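Local coordinates for type IV pilus biogenesis protein PilB (Streptococcus sanguinis, PDB 7B7P) that acts as a minor type IV pilin with a von Willebrand factor A-like module and has a direct role in adhesion, at residues Arg302-Phe314 against Tyr329-Thr343. Numbering follows the deposited sequence.
Sequences RVDLSQGAGRVTF and YSRLGYDLYSRDSIT
This contact belongs to the four-stranded antiparallel sheet of PilB, where strand 311-314 runs between strands 302-305 and 332-335. V312 and Y334 form a hydrogen-bonded pair: V312 N gives to Y334 O at 2.9 Å, and Y334 N to V312 O at 3.0 Å. Next to it, R311 and D335 are a non-hydrogen-bonded pair. L336 N then bonds G310 O at 2.8 Å. The L336 side chain lies about 10 Å from a bound magnesium ion.

On the face of V312 and Y334, Y334 CG sits between its backbone N and carbonyl carbon (chi1 68°). This turns the ring towards strand 311-314, with V312 N over the centre of one face. V312 CG2 touches Y334 CE1 at 3.6 Å. The Y329 and Y334 hydroxyls share a hydrogen bond.

On the other face, the R311 guanidinium stacks on the D340 carboxylate, planes 7° apart. D340 OD1, 4.1 Å from R311 NE, lies well out of the guanidinium plane. No N-H points at it; any attraction is probably one of charge alone. D340 OD2 caps helix 341-358 by accepting from T343 N. Just past the turn 335-338, R339 NH2 donates to A309 O at 3.2 Å, with that oxygen close to the guanidinium plane.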
loop_
_atom_site.group_PDB
_atom_site.type_symbol
_atom_site.label_atom_id
_atom_site.label_comp_id
_atom_site.label_asym_id
_atom_site.label_seq_id
_atom_site.Cartn_x
_atom_site.Cartn_y
_atom_site.Cartn_z
ATOM N N ARG A 302 40.351 1.090 0.095
ATOM C CA ARG A 302 39.845 1.872 1.214
ATOM C C ARG A 302 40.760 3.067 1.436
ATOM O O ARG A 302 41.948 2.901 1.729
ATOM C CB ARG A 302 39.767 1.007 2.473
ATOM C CG ARG A 302 39.309 1.694 3.743
ATOM C CD ARG A 302 39.358 0.676 4.855
ATOM N NE ARG A 302 38.748 1.139 6.102
ATOM C CZ ARG A 302 39.364 1.915 6.992
ATOM N NH1 ARG A 302 40.614 2.317 6.785
ATOM N NH2 ARG A 302 38.745 2.273 8.098
ATOM N N VAL A 303 40.220 4.268 1.271
ATOM C CA VAL A 303 40.948 5.492 1.574
ATOM C C VAL A 303 40.349 6.105 2.830
ATOM O O VAL A 303 39.140 6.378 2.901
ATOM C CB VAL A 303 40.950 6.465 0.389
ATOM C CG1 VAL A 303 39.584 6.592 -0.183
ATOM C CG2 VAL A 303 41.474 7.812 0.831
ATOM N N ASP A 304 41.208 6.295 3.827
ATOM C CA ASP A 304 40.821 6.649 5.192
ATOM C C ASP A 304 41.140 8.126 5.405
ATOM O O ASP A 304 42.251 8.494 5.795
ATOM C CB ASP A 304 41.558 5.760 6.184
ATOM C CG ASP A 304 41.109 5.962 7.594
ATOM O OD1 ASP A 304 40.596 7.048 7.905
ATOM O OD2 ASP A 304 41.270 5.028 8.407
ATOM N N LEU A 305 40.146 8.978 5.158
ATOM C CA LEU A 305 40.254 10.403 5.440
ATOM C C LEU A 305 39.587 10.768 6.759
ATOM O O LEU A 305 39.088 11.888 6.908
ATOM C CB LEU A 305 39.650 11.216 4.299
ATOM C CG LEU A 305 40.290 10.991 2.928
ATOM C CD1 LEU A 305 39.732 11.938 1.863
ATOM C CD2 LEU A 305 41.787 11.145 3.058
ATOM N N SER A 306 39.580 9.841 7.729
ATOM C CA SER A 306 38.655 9.946 8.852
ATOM C C SER A 306 39.039 11.040 9.840
ATOM O O SER A 306 38.148 11.696 10.400
ATOM C CB SER A 306 38.537 8.601 9.574
ATOM O OG SER A 306 39.770 8.232 10.170
ATOM N N GLN A 307 40.336 11.268 10.060
ATOM C CA GLN A 307 40.725 12.213 11.102
ATOM C C GLN A 307 40.781 13.642 10.569
ATOM O O GLN A 307 40.516 14.602 11.309
ATOM C CB GLN A 307 42.073 11.820 11.708
ATOM C CG GLN A 307 42.259 10.344 12.139
ATOM C CD GLN A 307 40.983 9.608 12.597
ATOM O OE1 GLN A 307 39.981 10.219 12.979
ATOM N NE2 GLN A 307 41.038 8.273 12.572
ATOM N N GLY A 308 41.096 13.814 9.285
ATOM C CA GLY A 308 41.247 15.158 8.752
ATOM C C GLY A 308 40.219 15.550 7.712
ATOM O O GLY A 308 40.414 16.528 6.983
ATOM N N ALA A 309 39.121 14.803 7.635
ATOM C CA ALA A 309 38.057 15.138 6.698
ATOM C C ALA A 309 36.746 14.486 7.111
ATOM O O ALA A 309 35.697 14.777 6.529
ATOM C CB ALA A 309 38.436 14.715 5.278
ATOM N N GLY A 310 36.805 13.589 8.089
ATOM C CA GLY A 310 35.620 12.944 8.628
ATOM C C GLY A 310 34.948 11.946 7.704
ATOM O O GLY A 310 33.707 11.846 7.706
ATOM N N ARG A 311 35.725 11.202 6.913
ATOM C CA ARG A 311 35.100 10.206 6.052
ATOM C C ARG A 311 36.070 9.087 5.687
ATOM O O ARG A 311 37.293 9.261 5.692
ATOM C CB ARG A 311 34.546 10.840 4.777
ATOM C CG ARG A 311 35.575 11.513 3.913
ATOM C CD ARG A 311 34.943 11.839 2.584
ATOM N NE ARG A 311 35.872 12.431 1.640
ATOM C CZ ARG A 311 36.071 13.737 1.498
ATOM N NH1 ARG A 311 35.418 14.609 2.264
ATOM N NH2 ARG A 311 36.938 14.173 0.591
ATOM N N VAL A 312 35.490 7.934 5.369
ATOM C CA VAL A 312 36.191 6.781 4.832
ATOM C C VAL A 312 35.437 6.302 3.603
ATOM O O VAL A 312 34.226 6.057 3.663
ATOM C CB VAL A 312 36.302 5.648 5.866
ATOM C CG1 VAL A 312 36.931 4.423 5.241
ATOM C CG2 VAL A 312 37.096 6.118 7.082
ATOM N N THR A 313 36.137 6.146 2.494
ATOM C CA THR A 313 35.457 5.788 1.269
ATOM C C THR A 313 36.174 4.629 0.583
ATOM O O THR A 313 37.349 4.337 0.848
ATOM C CB THR A 313 35.323 7.024 0.368
ATOM O OG1 THR A 313 34.879 6.634 -0.940
ATOM C CG2 THR A 313 36.640 7.816 0.322
ATOM N N PHE A 314 35.431 3.930 -0.267
ATOM C CA PHE A 314 35.979 2.842 -1.062
ATOM C C PHE A 314 35.943 3.252 -2.525
ATOM O O PHE A 314 34.879 3.621 -3.040
ATOM C CB PHE A 314 35.223 1.541 -0.821
ATOM C CG PHE A 314 35.418 0.981 0.571
ATOM C CD1 PHE A 314 34.642 1.435 1.642
ATOM C CD2 PHE A 314 36.372 0.001 0.808
ATOM C CE1 PHE A 314 34.829 0.910 2.933
ATOM C CE2 PHE A 314 36.556 -0.531 2.087
ATOM C CZ PHE A 314 35.793 -0.070 3.146
ATOM N N TYR A 329 33.588 -2.176 11.652
ATOM C CA TYR A 329 34.013 -0.823 11.309
ATOM C C TYR A 329 34.876 -0.806 10.042
ATOM O O TYR A 329 34.826 0.155 9.261
ATOM C CB TYR A 329 34.756 -0.171 12.487
ATOM C CG TYR A 329 35.317 1.177 12.096
ATOM C CD1 TYR A 329 34.494 2.301 12.032
ATOM C CD2 TYR A 329 36.656 1.317 11.715
ATOM C CE1 TYR A 329 34.993 3.535 11.629
ATOM C CE2 TYR A 329 37.159 2.540 11.313
ATOM C CZ TYR A 329 36.320 3.648 11.275
ATOM O OH TYR A 329 36.811 4.874 10.878
ATOM N N SER A 330 35.661 -1.860 9.805
ATOM C CA SER A 330 36.501 -1.860 8.614
ATOM C C SER A 330 35.688 -1.945 7.324
ATOM O O SER A 330 36.213 -1.641 6.249
ATOM C CB SER A 330 37.501 -3.015 8.667
ATOM O OG SER A 330 36.839 -4.209 9.022
ATOM N N ARG A 331 34.427 -2.356 7.383
ATOM C CA ARG A 331 33.655 -2.456 6.153
ATOM C C ARG A 331 32.769 -1.234 5.894
ATOM O O ARG A 331 31.986 -1.238 4.934
ATOM C CB ARG A 331 32.853 -3.747 6.175
ATOM C CG ARG A 331 33.787 -4.954 6.113
ATOM C CD ARG A 331 33.081 -6.245 5.788
ATOM N NE ARG A 331 32.220 -6.662 6.878
ATOM C CZ ARG A 331 30.898 -6.447 6.916
ATOM N NH1 ARG A 331 30.270 -5.822 5.916
ATOM N NH2 ARG A 331 30.185 -6.891 7.934
ATOM N N LEU A 332 32.941 -0.160 6.670
ATOM C CA LEU A 332 32.009 0.956 6.705
ATOM C C LEU A 332 32.522 2.077 5.819
ATOM O O LEU A 332 33.611 2.605 6.041
ATOM C CB LEU A 332 31.812 1.467 8.138
ATOM C CG LEU A 332 30.849 2.652 8.306
ATOM C CD1 LEU A 332 29.409 2.220 8.059
ATOM C CD2 LEU A 332 30.963 3.314 9.690
ATOM N N GLY A 333 31.737 2.439 4.810
ATOM C CA GLY A 333 31.927 3.713 4.136
ATOM C C GLY A 333 31.033 4.740 4.810
ATOM O O GLY A 333 29.902 4.441 5.178
ATOM N N TYR A 334 31.563 5.949 5.008
ATOM C CA TYR A 334 30.762 6.987 5.647
ATOM C C TYR A 334 31.410 8.350 5.485
ATOM O O TYR A 334 32.619 8.463 5.289
ATOM C CB TYR A 334 30.554 6.712 7.124
ATOM C CG TYR A 334 31.813 6.822 7.928
ATOM C CD1 TYR A 334 32.736 5.778 7.934
ATOM C CD2 TYR A 334 32.081 7.947 8.694
ATOM C CE1 TYR A 334 33.909 5.849 8.684
ATOM C CE2 TYR A 334 33.248 8.033 9.456
ATOM C CZ TYR A 334 34.163 6.972 9.439
ATOM O OH TYR A 334 35.325 7.009 10.174
ATOM N N ASP A 335 30.578 9.383 5.621
ATOM C CA ASP A 335 30.998 10.781 5.589
ATOM C C ASP A 335 30.235 11.520 6.692
ATOM O O ASP A 335 29.025 11.764 6.568
ATOM C CB ASP A 335 30.727 11.384 4.215
ATOM C CG ASP A 335 30.868 12.882 4.191
ATOM O OD1 ASP A 335 31.533 13.418 5.087
ATOM O OD2 ASP A 335 30.355 13.521 3.241
ATOM N N LEU A 336 30.935 11.873 7.773
ATOM C CA LEU A 336 30.278 12.536 8.904
ATOM C C LEU A 336 29.685 13.891 8.538
ATOM O O LEU A 336 28.764 14.345 9.203
ATOM C CB LEU A 336 31.258 12.720 10.071
ATOM C CG LEU A 336 31.842 11.439 10.674
ATOM C CD1 LEU A 336 33.122 11.730 11.469
ATOM C CD2 LEU A 336 30.820 10.781 11.546
ATOM N N TYR A 337 30.179 14.547 7.506
ATOM C CA TYR A 337 29.686 15.870 7.146
ATOM C C TYR A 337 28.635 15.863 6.046
ATOM O O TYR A 337 28.108 16.933 5.725
ATOM C CB TYR A 337 30.861 16.749 6.732
ATOM C CG TYR A 337 31.826 16.917 7.879
ATOM C CD1 TYR A 337 31.470 17.655 8.999
ATOM C CD2 TYR A 337 33.060 16.284 7.872
ATOM C CE1 TYR A 337 32.337 17.802 10.062
ATOM C CE2 TYR A 337 33.937 16.423 8.925
ATOM C CZ TYR A 337 33.571 17.184 10.023
ATOM O OH TYR A 337 34.435 17.321 11.077
ATOM N N SER A 338 28.321 14.695 5.462
ATOM C CA SER A 338 27.298 14.554 4.413
ATOM C C SER A 338 27.459 15.575 3.294
ATOM O O SER A 338 26.485 16.170 2.834
ATOM C CB SER A 338 25.882 14.624 4.995
ATOM O OG SER A 338 25.755 13.816 6.163
ATOM N N ARG A 339 28.698 15.756 2.833
ATOM C CA ARG A 339 29.032 16.698 1.765
ATOM C C ARG A 339 29.708 16.066 0.544
ATOM O O ARG A 339 29.681 16.662 -0.537
ATOM C CB ARG A 339 29.963 17.792 2.311
ATOM C CG ARG A 339 31.284 17.219 2.807
ATOM C CD ARG A 339 32.193 18.273 3.388
ATOM N NE ARG A 339 33.299 17.652 4.119
ATOM C CZ ARG A 339 34.330 18.321 4.630
ATOM N NH1 ARG A 339 34.404 19.646 4.504
ATOM N NH2 ARG A 339 35.278 17.664 5.278
ATOM N N ASP A 340 30.318 14.900 0.683
ATOM C CA ASP A 340 31.030 14.260 -0.422
ATOM C C ASP A 340 30.039 13.569 -1.366
ATOM O O ASP A 340 29.398 12.581 -0.986
ATOM C CB ASP A 340 32.032 13.269 0.153
ATOM C CG ASP A 340 32.776 12.514 -0.912
ATOM O OD1 ASP A 340 33.559 13.152 -1.649
ATOM O OD2 ASP A 340 32.589 11.281 -0.994
ATOM N N SER A 341 29.938 14.076 -2.605
ATOM C CA SER A 341 28.985 13.551 -3.585
ATOM C C SER A 341 29.108 12.043 -3.791
ATOM O O SER A 341 28.090 11.352 -3.918
ATOM C CB SER A 341 29.154 14.263 -4.933
ATOM O OG SER A 341 28.266 15.373 -5.037
ATOM N N ILE A 342 30.341 11.517 -3.826
ATOM C CA ILE A 342 30.553 10.090 -4.096
ATOM C C ILE A 342 29.955 9.233 -2.993
ATOM O O ILE A 342 29.250 8.247 -3.254
ATOM C CB ILE A 342 32.052 9.784 -4.256
ATOM C CG1 ILE A 342 32.596 10.418 -5.534
ATOM C CG2 ILE A 342 32.285 8.284 -4.246
ATOM C CD1 ILE A 342 32.163 9.744 -6.773
ATOM N N THR A 343 30.267 9.566 -1.740
ATOM C CA THR A 343 29.734 8.789 -0.629
ATOM C C THR A 343 28.211 8.802 -0.629
ATOM O O THR A 343 27.573 7.795 -0.297
ATOM C CB THR A 343 30.275 9.332 0.689
ATOM O OG1 THR A 343 31.690 9.501 0.575
ATOM C CG2 THR A 343 29.930 8.394 1.860
#